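Local atomic coordinates of 2-C-methyl-D-erythritol 4-phosphate cytidylyltransferase (Anaerococcus prevotii, PDB entry 4KT7), a protein that probably catalyses the transfer of a cytidylyl group from CTP to 2-C-methyl-D-erythritol 4-phosphate, releasing diphosphate, in the non-mevalonate route to isoprenoids. Residues V39-L44 with K69-K74; L122-A127 with Q166-F171; T143-D148 with D154-R159. One frame throughout, in Å; residues are numbered along the deposited sequence.

Contact 1: V39-L44 with K69-K74; sequences VLEITL and KDILEK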
loop_
_atom_site.group_PDB
_atom_site.type_symbol
_atom_site.label_atom_id
_atom_site.label_comp_id
_atom_site.label_asym_id
_atom_site.label_seq_id
_atom_site.Cartn_x
_atom_site.Cartn_y
_atom_site.Cartn_z
ATOM N N VAL A 39 14.273 -16.758 -2.248
ATOM C CA VAL A 39 12.901 -16.350 -2.560
ATOM C C VAL A 39 12.372 -16.971 -3.850
ATOM O O VAL A 39 11.212 -17.385 -3.921
ATOM C CB VAL A 39 12.760 -14.820 -2.576
ATOM C CG1 VAL A 39 11.416 -14.402 -3.148
ATOM C CG2 VAL A 39 12.948 -14.272 -1.152
ATOM N N LEU A 40 13.227 -17.072 -4.859
ATOM C CA LEU A 40 12.797 -17.589 -6.150
ATOM C C LEU A 40 12.426 -19.061 -6.027
ATOM O O LEU A 40 11.533 -19.534 -6.724
ATOM C CB LEU A 40 13.890 -17.398 -7.208
ATOM C CG LEU A 40 13.525 -17.886 -8.611
ATOM C CD1 LEU A 40 12.263 -17.194 -9.117
ATOM C CD2 LEU A 40 14.681 -17.661 -9.579
ATOM N N GLU A 41 13.104 -19.780 -5.133
ATOM C CA GLU A 41 12.830 -21.202 -4.940
ATOM C C GLU A 41 11.451 -21.429 -4.339
ATOM O O GLU A 41 10.750 -22.364 -4.719
ATOM C CB GLU A 41 13.881 -21.847 -4.038
ATOM C CG GLU A 41 15.194 -22.164 -4.710
ATOM C CD GLU A 41 16.119 -22.938 -3.789
ATOM O OE1 GLU A 41 16.724 -22.316 -2.888
ATOM O OE2 GLU A 41 16.222 -24.172 -3.948
ATOM N N ILE A 42 11.062 -20.581 -3.395
ATOM C CA ILE A 42 9.745 -20.705 -2.772
ATOM C C ILE A 42 8.672 -20.469 -3.836
ATOM O O ILE A 42 7.659 -21.178 -3.897
ATOM C CB ILE A 42 9.579 -19.685 -1.616
ATOM C CG1 ILE A 42 10.704 -19.862 -0.587
ATOM C CG2 ILE A 42 8.208 -19.813 -0.959
ATOM C CD1 ILE A 42 10.895 -18.670 0.313
ATOM N N THR A 43 8.910 -19.476 -4.686
ATOM C CA THR A 43 7.979 -19.134 -5.751
ATOM C C THR A 43 7.856 -20.277 -6.745
ATOM O O THR A 43 6.751 -20.719 -7.086
ATOM C CB THR A 43 8.470 -17.906 -6.522
ATOM O OG1 THR A 43 8.699 -16.833 -5.601
ATOM C CG2 THR A 43 7.443 -17.480 -7.577
ATOM N N LEU A 44 9.005 -20.755 -7.204
ATOM C CA LEU A 44 9.060 -21.809 -8.213
ATOM C C LEU A 44 8.456 -23.105 -7.671
ATOM O O LEU A 44 7.797 -23.852 -8.406
ATOM C CB LEU A 44 10.508 -22.002 -8.650
ATOM C CG LEU A 44 10.752 -22.657 -9.999
ATOM C CD1 LEU A 44 9.861 -22.028 -11.054
ATOM C CD2 LEU A 44 12.213 -22.500 -10.379
ATOM N N LYS A 69 20.790 -22.752 -12.669
ATOM C CA LYS A 69 20.912 -24.151 -13.061
ATOM C C LYS A 69 20.797 -25.088 -11.855
ATOM O O LYS A 69 20.155 -26.145 -11.925
ATOM C CB LYS A 69 22.256 -24.388 -13.756
ATOM C CG LYS A 69 22.416 -23.688 -15.094
ATOM C CD LYS A 69 23.791 -23.999 -15.694
ATOM C CE LYS A 69 23.943 -23.421 -17.097
ATOM N NZ LYS A 69 25.305 -23.649 -17.677
ATOM N N ASP A 70 21.438 -24.707 -10.754
ATOM C CA ASP A 70 21.448 -25.537 -9.551
ATOM C C ASP A 70 20.041 -25.630 -8.975
ATOM O O ASP A 70 19.600 -26.682 -8.516
ATOM C CB ASP A 70 22.394 -24.954 -8.500
ATOM C CG ASP A 70 23.855 -25.040 -8.906
ATOM O OD1 ASP A 70 24.180 -25.817 -9.833
ATOM O OD2 ASP A 70 24.679 -24.337 -8.282
ATOM N N ILE A 71 19.336 -24.512 -9.009
ATOM C CA ILE A 71 17.978 -24.469 -8.516
ATOM C C ILE A 71 17.073 -25.326 -9.399
ATOM O O ILE A 71 16.224 -26.067 -8.896
ATOM C CB ILE A 71 17.490 -23.013 -8.419
ATOM C CG1 ILE A 71 18.102 -22.353 -7.173
ATOM C CG2 ILE A 71 15.969 -22.934 -8.402
ATOM C CD1 ILE A 71 18.036 -20.834 -7.190
ATOM N N LEU A 72 17.293 -25.271 -10.711
ATOM C CA LEU A 72 16.425 -25.978 -11.657
ATOM C C LEU A 72 16.598 -27.496 -11.678
ATOM O O LEU A 72 15.709 -28.209 -12.150
ATOM C CB LEU A 72 16.575 -25.410 -13.074
ATOM C CG LEU A 72 15.895 -24.060 -13.259
ATOM C CD1 LEU A 72 15.976 -23.582 -14.703
ATOM C CD2 LEU A 72 14.448 -24.183 -12.829
ATOM N N GLU A 73 17.721 -27.993 -11.164
ATOM C CA GLU A 73 17.963 -29.438 -11.155
ATOM C C GLU A 73 16.952 -30.167 -10.283
ATOM O O GLU A 73 16.603 -31.315 -10.546
ATOM C CB GLU A 73 19.371 -29.760 -10.655
ATOM C CG GLU A 73 20.474 -29.358 -11.601
ATOM C CD GLU A 73 21.785 -30.021 -11.253
ATOM O OE1 GLU A 73 22.131 -30.068 -10.050
ATOM O OE2 GLU A 73 22.461 -30.513 -12.179
ATOM N N LYS A 74 16.493 -29.493 -9.238
ATOM C CA LYS A 74 15.533 -30.080 -8.309
ATOM C C LYS A 74 14.156 -30.287 -8.968
ATOM O O LYS A 74 13.341 -31.086 -8.498
ATOM C CB LYS A 74 15.456 -29.226 -7.029
ATOM C CG LYS A 74 14.055 -28.879 -6.540
ATOM C CD LYS A 74 14.085 -28.183 -5.174
ATOM C CE LYS A 74 12.665 -27.933 -4.657
ATOM N NZ LYS A 74 12.620 -27.137 -3.394
#

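Contact 2: L122-A127 with Q166-F171; sequences LKTINA and QTPQAF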
loop_
_atom_site.group_PDB
_atom_site.type_symbol
_atom_site.label_atom_id
_atom_site.label_comp_id
_atom_site.label_asym_id
_atom_site.label_seq_id
_atom_site.Cartn_x
_atom_site.Cartn_y
_atom_site.Cartn_z
ATOM N N LEU A 122 -4.566 -20.620 -9.713
ATOM C CA LEU A 122 -5.718 -21.304 -10.306
ATOM C C LEU A 122 -6.865 -20.330 -10.573
ATOM O O LEU A 122 -7.515 -20.396 -11.621
ATOM C CB LEU A 122 -6.199 -22.425 -9.388
ATOM C CG LEU A 122 -5.238 -23.610 -9.211
ATOM C CD1 LEU A 122 -5.793 -24.650 -8.233
ATOM C CD2 LEU A 122 -4.954 -24.256 -10.559
ATOM N N LYS A 123 -7.112 -19.414 -9.638
ATOM C CA LYS A 123 -8.177 -18.426 -9.820
ATOM C C LYS A 123 -7.881 -17.516 -10.993
ATOM O O LYS A 123 -8.789 -17.131 -11.742
ATOM C CB LYS A 123 -8.358 -17.588 -8.554
ATOM C CG LYS A 123 -9.102 -18.328 -7.439
ATOM C CD LYS A 123 -8.759 -17.725 -6.069
ATOM C CE LYS A 123 -9.155 -16.256 -5.993
ATOM N NZ LYS A 123 -8.648 -15.556 -4.759
ATOM N N THR A 124 -6.612 -17.149 -11.141
ATOM C CA THR A 124 -6.205 -16.295 -12.251
ATOM C C THR A 124 -6.386 -17.050 -13.568
ATOM O O THR A 124 -6.915 -16.505 -14.535
ATOM C CB THR A 124 -4.741 -15.870 -12.088
ATOM O OG1 THR A 124 -4.585 -15.270 -10.804
ATOM C CG2 THR A 124 -4.341 -14.867 -13.152
ATOM N N ILE A 125 -5.967 -18.312 -13.602
ATOM C CA ILE A 125 -6.154 -19.132 -14.806
ATOM C C ILE A 125 -7.648 -19.321 -15.160
ATOM O O ILE A 125 -8.058 -19.149 -16.317
ATOM C CB ILE A 125 -5.435 -20.497 -14.647
ATOM C CG1 ILE A 125 -3.922 -20.295 -14.694
ATOM C CG2 ILE A 125 -5.858 -21.518 -15.721
ATOM C CD1 ILE A 125 -3.149 -21.583 -14.443
ATOM N N ASN A 126 -8.477 -19.640 -14.170
ATOM C CA ASN A 126 -9.906 -19.836 -14.433
ATOM C C ASN A 126 -10.629 -18.581 -14.932
ATOM O O ASN A 126 -11.649 -18.689 -15.604
ATOM C CB ASN A 126 -10.620 -20.436 -13.222
ATOM C CG ASN A 126 -10.248 -21.895 -13.001
ATOM O OD1 ASN A 126 -9.746 -22.568 -13.913
ATOM N ND2 ASN A 126 -10.494 -22.393 -11.793
ATOM N N ALA A 127 -10.110 -17.396 -14.622
ATOM C CA ALA A 127 -10.724 -16.183 -15.137
ATOM C C ALA A 127 -10.488 -16.044 -16.657
ATOM O O ALA A 127 -11.203 -15.301 -17.340
ATOM C CB ALA A 127 -10.210 -14.966 -14.394
ATOM N N GLN A 166 -1.128 -6.699 -7.879
ATOM C CA GLN A 166 -0.001 -7.552 -7.572
ATOM C C GLN A 166 0.217 -8.457 -8.785
ATOM O O GLN A 166 -0.121 -8.087 -9.910
ATOM C CB GLN A 166 -0.247 -8.334 -6.262
ATOM C CG GLN A 166 -1.663 -8.957 -6.090
ATOM C CD GLN A 166 -1.856 -9.636 -4.735
ATOM O OE1 GLN A 166 -2.184 -10.832 -4.658
ATOM N NE2 GLN A 166 -1.662 -8.875 -3.656
ATOM N N THR A 167 0.805 -9.625 -8.582
ATOM C CA THR A 167 0.846 -10.619 -9.652
ATOM C C THR A 167 0.483 -11.937 -8.990
ATOM O O THR A 167 0.665 -12.076 -7.783
ATOM C CB THR A 167 2.221 -10.683 -10.346
ATOM O OG1 THR A 167 3.142 -11.410 -9.529
ATOM C CG2 THR A 167 2.766 -9.284 -10.642
ATOM N N PRO A 168 0.001 -12.927 -9.757
ATOM C CA PRO A 168 -0.003 -13.062 -11.224
ATOM C C PRO A 168 -1.001 -12.197 -11.991
ATOM O O PRO A 168 -1.927 -11.585 -11.432
ATOM C CB PRO A 168 -0.360 -14.535 -11.431
ATOM C CG PRO A 168 -1.237 -14.850 -10.267
ATOM C CD PRO A 168 -0.592 -14.108 -9.099
ATOM N N GLN A 169 -0.749 -12.132 -13.294
ATOM C CA GLN A 169 -1.649 -11.563 -14.274
ATOM C C GLN A 169 -1.660 -12.616 -15.380
ATOM O O GLN A 169 -0.741 -13.421 -15.446
ATOM C CB GLN A 169 -1.062 -10.254 -14.815
ATOM C CG GLN A 169 -0.887 -9.152 -13.783
ATOM C CD GLN A 169 -0.552 -7.814 -14.430
ATOM O OE1 GLN A 169 0.000 -7.761 -15.532
ATOM N NE2 GLN A 169 -0.908 -6.732 -13.762
ATOM N N ALA A 170 -2.671 -12.635 -16.243
ATOM C CA ALA A 170 -2.641 -13.586 -17.359
ATOM C C ALA A 170 -3.457 -13.083 -18.549
ATOM O O ALA A 170 -4.379 -12.281 -18.374
ATOM C CB ALA A 170 -3.147 -14.969 -16.896
ATOM N N PHE A 171 -3.119 -13.558 -19.752
ATOM C CA PHE A 171 -3.680 -13.018 -21.001
ATOM C C PHE A 171 -3.778 -14.079 -22.072
ATOM O O PHE A 171 -3.060 -15.086 -22.021
ATOM C CB PHE A 171 -2.777 -11.901 -21.566
ATOM C CG PHE A 171 -2.372 -10.901 -20.552
ATOM C CD1 PHE A 171 -3.164 -9.792 -20.295
ATOM C CD2 PHE A 171 -1.220 -11.087 -19.811
ATOM C CE1 PHE A 171 -2.798 -8.884 -19.315
ATOM C CE2 PHE A 171 -0.847 -10.167 -18.839
ATOM C CZ PHE A 171 -1.647 -9.080 -18.590
#

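Contact 3: T143-D148 with D154-R159; sequences TVKIID and DFTPNR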
loop_
_atom_site.group_PDB
_atom_site.type_symbol
_atom_site.label_atom_id
_atom_site.label_comp_id
_atom_site.label_asym_id
_atom_site.label_seq_id
_atom_site.Cartn_x
_atom_site.Cartn_y
_atom_site.Cartn_z
ATOM N N THR A 143 -5.940 4.847 2.701
ATOM C CA THR A 143 -6.821 5.722 1.926
ATOM C C THR A 143 -6.051 6.513 0.885
ATOM O O THR A 143 -5.103 7.234 1.213
ATOM C CB THR A 143 -7.573 6.709 2.826
ATOM O OG1 THR A 143 -8.434 5.980 3.704
ATOM C CG2 THR A 143 -8.401 7.688 1.987
ATOM N N VAL A 144 -6.484 6.394 -0.369
ATOM C CA VAL A 144 -5.855 7.066 -1.500
ATOM C C VAL A 144 -6.469 8.437 -1.809
ATOM O O VAL A 144 -7.687 8.608 -1.719
ATOM C CB VAL A 144 -5.974 6.191 -2.764
ATOM C CG1 VAL A 144 -5.593 6.981 -4.005
ATOM C CG2 VAL A 144 -5.087 4.966 -2.617
ATOM N N LYS A 145 -5.622 9.416 -2.151
ATOM C CA LYS A 145 -6.100 10.693 -2.686
ATOM C C LYS A 145 -5.450 10.902 -4.034
ATOM O O LYS A 145 -4.296 10.519 -4.227
ATOM C CB LYS A 145 -5.700 11.875 -1.791
ATOM C CG LYS A 145 -6.130 11.759 -0.333
ATOM C CD LYS A 145 -7.435 12.463 -0.029
ATOM C CE LYS A 145 -7.701 12.429 1.479
ATOM N NZ LYS A 145 -9.028 13.042 1.808
ATOM N N ILE A 146 -6.179 11.525 -4.955
ATOM C CA ILE A 146 -5.573 12.059 -6.165
ATOM C C ILE A 146 -5.215 13.517 -5.904
ATOM O O ILE A 146 -6.065 14.301 -5.477
ATOM C CB ILE A 146 -6.556 12.006 -7.347
ATOM C CG1 ILE A 146 -7.003 10.565 -7.591
ATOM C CG2 ILE A 146 -5.905 12.582 -8.605
ATOM C CD1 ILE A 146 -5.844 9.624 -7.767
ATOM N N ILE A 147 -3.959 13.893 -6.145
ATOM C CA ILE A 147 -3.520 15.252 -5.835
ATOM C C ILE A 147 -3.061 15.951 -7.123
ATOM O O ILE A 147 -2.884 15.292 -8.144
ATOM C CB ILE A 147 -2.379 15.231 -4.816
ATOM C CG1 ILE A 147 -1.100 14.781 -5.505
ATOM C CG2 ILE A 147 -2.704 14.265 -3.648
ATOM C CD1 ILE A 147 0.137 15.308 -4.862
ATOM N N ASP A 148 -2.859 17.269 -7.086
ATOM C CA ASP A 148 -2.422 17.995 -8.294
ATOM C C ASP A 148 -0.958 18.410 -8.238
ATOM O O ASP A 148 -0.248 18.061 -7.289
ATOM C CB ASP A 148 -3.323 19.204 -8.593
ATOM C CG ASP A 148 -3.283 20.266 -7.506
ATOM O OD1 ASP A 148 -2.274 20.376 -6.772
ATOM O OD2 ASP A 148 -4.272 21.029 -7.391
ATOM N N ASP A 154 -6.911 16.916 -5.198
ATOM C CA ASP A 154 -7.925 17.022 -6.237
ATOM C C ASP A 154 -9.234 16.444 -5.727
ATOM O O ASP A 154 -10.221 17.158 -5.592
ATOM C CB ASP A 154 -7.498 16.270 -7.499
ATOM C CG ASP A 154 -6.889 17.179 -8.539
ATOM O OD1 ASP A 154 -6.975 18.417 -8.370
ATOM O OD2 ASP A 154 -6.334 16.655 -9.534
ATOM N N PHE A 155 -9.238 15.147 -5.431
ATOM C CA PHE A 155 -10.418 14.501 -4.857
ATOM C C PHE A 155 -10.038 13.171 -4.209
ATOM O O PHE A 155 -8.926 12.658 -4.404
ATOM C CB PHE A 155 -11.492 14.279 -5.940
ATOM C CG PHE A 155 -11.116 13.227 -6.954
ATOM C CD1 PHE A 155 -10.198 13.504 -7.940
ATOM C CD2 PHE A 155 -11.662 11.958 -6.896
ATOM C CE1 PHE A 155 -9.842 12.542 -8.868
ATOM C CE2 PHE A 155 -11.315 10.987 -7.827
ATOM C CZ PHE A 155 -10.397 11.278 -8.804
ATOM N N THR A 156 -10.958 12.627 -3.419
ATOM C CA THR A 156 -10.768 11.334 -2.796
ATOM C C THR A 156 -11.593 10.330 -3.571
ATOM O O THR A 156 -12.820 10.437 -3.603
ATOM C CB THR A 156 -11.267 11.327 -1.344
ATOM O OG1 THR A 156 -10.714 12.445 -0.637
ATOM C CG2 THR A 156 -10.860 10.035 -0.642
ATOM N N PRO A 157 -10.930 9.354 -4.209
ATOM C CA PRO A 157 -11.700 8.381 -4.984
ATOM C C PRO A 157 -12.552 7.560 -4.051
ATOM O O PRO A 157 -12.212 7.421 -2.870
ATOM C CB PRO A 157 -10.623 7.479 -5.604
ATOM C CG PRO A 157 -9.374 8.303 -5.589
ATOM C CD PRO A 157 -9.478 9.171 -4.364
ATOM N N ASN A 158 -13.662 7.050 -4.571
ATOM C CA ASN A 158 -14.511 6.140 -3.826
ATOM C C ASN A 158 -13.653 4.960 -3.389
ATOM O O ASN A 158 -13.127 4.241 -4.228
ATOM C CB ASN A 158 -15.643 5.653 -4.737
ATOM C CG ASN A 158 -16.653 4.811 -4.004
ATOM O OD1 ASN A 158 -16.356 4.244 -2.942
ATOM N ND2 ASN A 158 -17.868 4.729 -4.555
ATOM N N ARG A 159 -13.515 4.772 -2.082
ATOM C CA ARG A 159 -12.607 3.772 -1.496
ATOM C C ARG A 159 -12.879 2.325 -1.848
ATOM O O ARG A 159 -11.955 1.501 -1.837
ATOM C CB ARG A 159 -12.628 3.874 0.023
ATOM C CG ARG A 159 -11.371 4.452 0.606
ATOM C CD ARG A 159 -11.377 4.313 2.110
ATOM N NE ARG A 159 -10.062 3.960 2.639
ATOM C CZ ARG A 159 -9.788 2.803 3.236
ATOM N NH1 ARG A 159 -10.737 1.884 3.382
ATOM N NH2 ARG A 159 -8.567 2.568 3.693
HETATM O O HOH W 1 -9.940 6.824 -1.484
HETATM O O HOH W 2 -4.225 14.828 -10.728
#

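Contact 1: V39-L44 with K69-K74
E41 lays its CG over the side chain of I71, 3.8 Å from CG1 and within van der Waals reach of CG2 and CD1 as well. The two chains meet at a slant. With CG of E41 anti to the carbonyl carbon (chi1 -78°) and the chain extended beyond it, the methylene part spreads across I71 and the carboxylate reaches only to the border of that residue, E41 CD lying 4.0 Å from I71 CG1. One turn on, L44 makes the second touch. Its CD2 meets L72 CD2 at 3.7 Å, the two leucines crossing at about a right angle, and it lies 4.3 Å from I71 CG2. L72 starts out pointing away from helix 39-48; its CD2 methyl nevertheless gets to L44.

The helices run roughly parallel, their segment axes 31° apart and 11.1 Å at closest approach, as successive crossover helices on one face of a Rossmann-like sheet. Strand 55-60 joins them in sequence, and beneath them its L58 touches L40, L44 and L72, while I79 of the next strand also meets L72.

No hydrogen bond spans the pair. K74 NZ forms a salt bridge with D45 and stays 4.7 Å from E41 OE2, a distance at which any attraction is probably weak. Cohesion therefore comes from hydrocarbon against hydrocarbon, with the charged ends of E41 and K74 toward the solvent side of the pair.

Contact 2: L122-A127 with Q166-F171
T124 OG1 is hydrogen-bonded to L120 O one turn back in its own helix and at the same time rests 3.4 Å from P168 CG, so the hydroxyl is satisfied within the helix while its flank packs on the proline ring. This is helix-on-sheet packing in the Rossmann-like core. Helix 118-127 belongs to the connection between strands 105-110 and 133-139, and strand 168-172 runs between those two, antiparallel to both. The segment axes diverge by only 21° and come within 8.3 Å, a spacing consistent with the small residues that meet.

The other branch of T124 carries the rest. With OG1 anti to the carbonyl carbon (chi1 -54°), T124 CG2 falls anti to the backbone N and lies 3.9 Å from A170 CB and 4.1 Å from Q169 C. T124 thus spans two residues on one face of the strand, OG1 at P168 and CG2 at A170. No hydrogen bond passes between the segments, and all the touching residues are buried.

P168 follows a cis peptide bond where the chain turns a corner at T167. Its ring is also touched by L120 and F121 of the helix and by L107 and H109 of strand 105-110, while its carbonyl oxygen accepts a hydrogen bond from T136 OG1. Q169 leaves the other face of the strand: NE2 bonds D192 OD2, and Q169 OE1 sits in the plane of the F171 ring, at its edge, 3.7 Å from F171 CZ.

Contact 3: T143-D148 with D154-R159
Strands 144-147 and 153-155 form an antiparallel hairpin with a classic beta bulge, in which D154 N (2.8 Å) and F155 N (3.3 Å) both bond to I146 O; I146 N bonds in return to F155 O at 3.0 Å. I146 and F155 lie side by side on one face, I146 CB 3.7 Å from F155 CE1, with P157 CG against I146 CG1. One water joins V144 O to P157 O; another links I147 O with D154 OD2.

At the base, R159 bends at chi3 so that NE donates a hydrogen bond to T143 OG1 at 2.8 Å, the oxygen lying 28° out of the guanidinium plane. A leucine here has no NE to offer, which would probably leave T143 OG1 without this partner and the end of the hairpin less firmly held.

K145 NZ donates to T156 OG1 at 3.0 Å and also holds D192 and S194 of the second subunit; T156 OG1 bonds E198 of that subunit. Residues V144-I146 extend the sheet into the second subunit, consistent with the dimerising arm of IspD enzymes. The polar chemistry here therefore serves both the hairpin and the dimer interface.

The three contacts run from one flank of the sheet, through its buried middle, to an outlying arm. Contact 1 closes first, on two helices covering strands 55-60 and 79-83. Contact 2, its centre 21 Å away, lies near the chain's centre, on strand 168-172 of the same eight-stranded mixed sheet. Contact 3 is nested in the loop that contact 2 closes: the chain leaves helix 118-127, passes through strand 133-139, runs out into the hairpin and returns by strand 162-166. Its centre is 28 Å from that of contact 2 and 41 Å from that of contact 1, which lies on the opposite side of the chain's centre. One compact sheet-and-helix body thus carries an arm that reaches the second subunit.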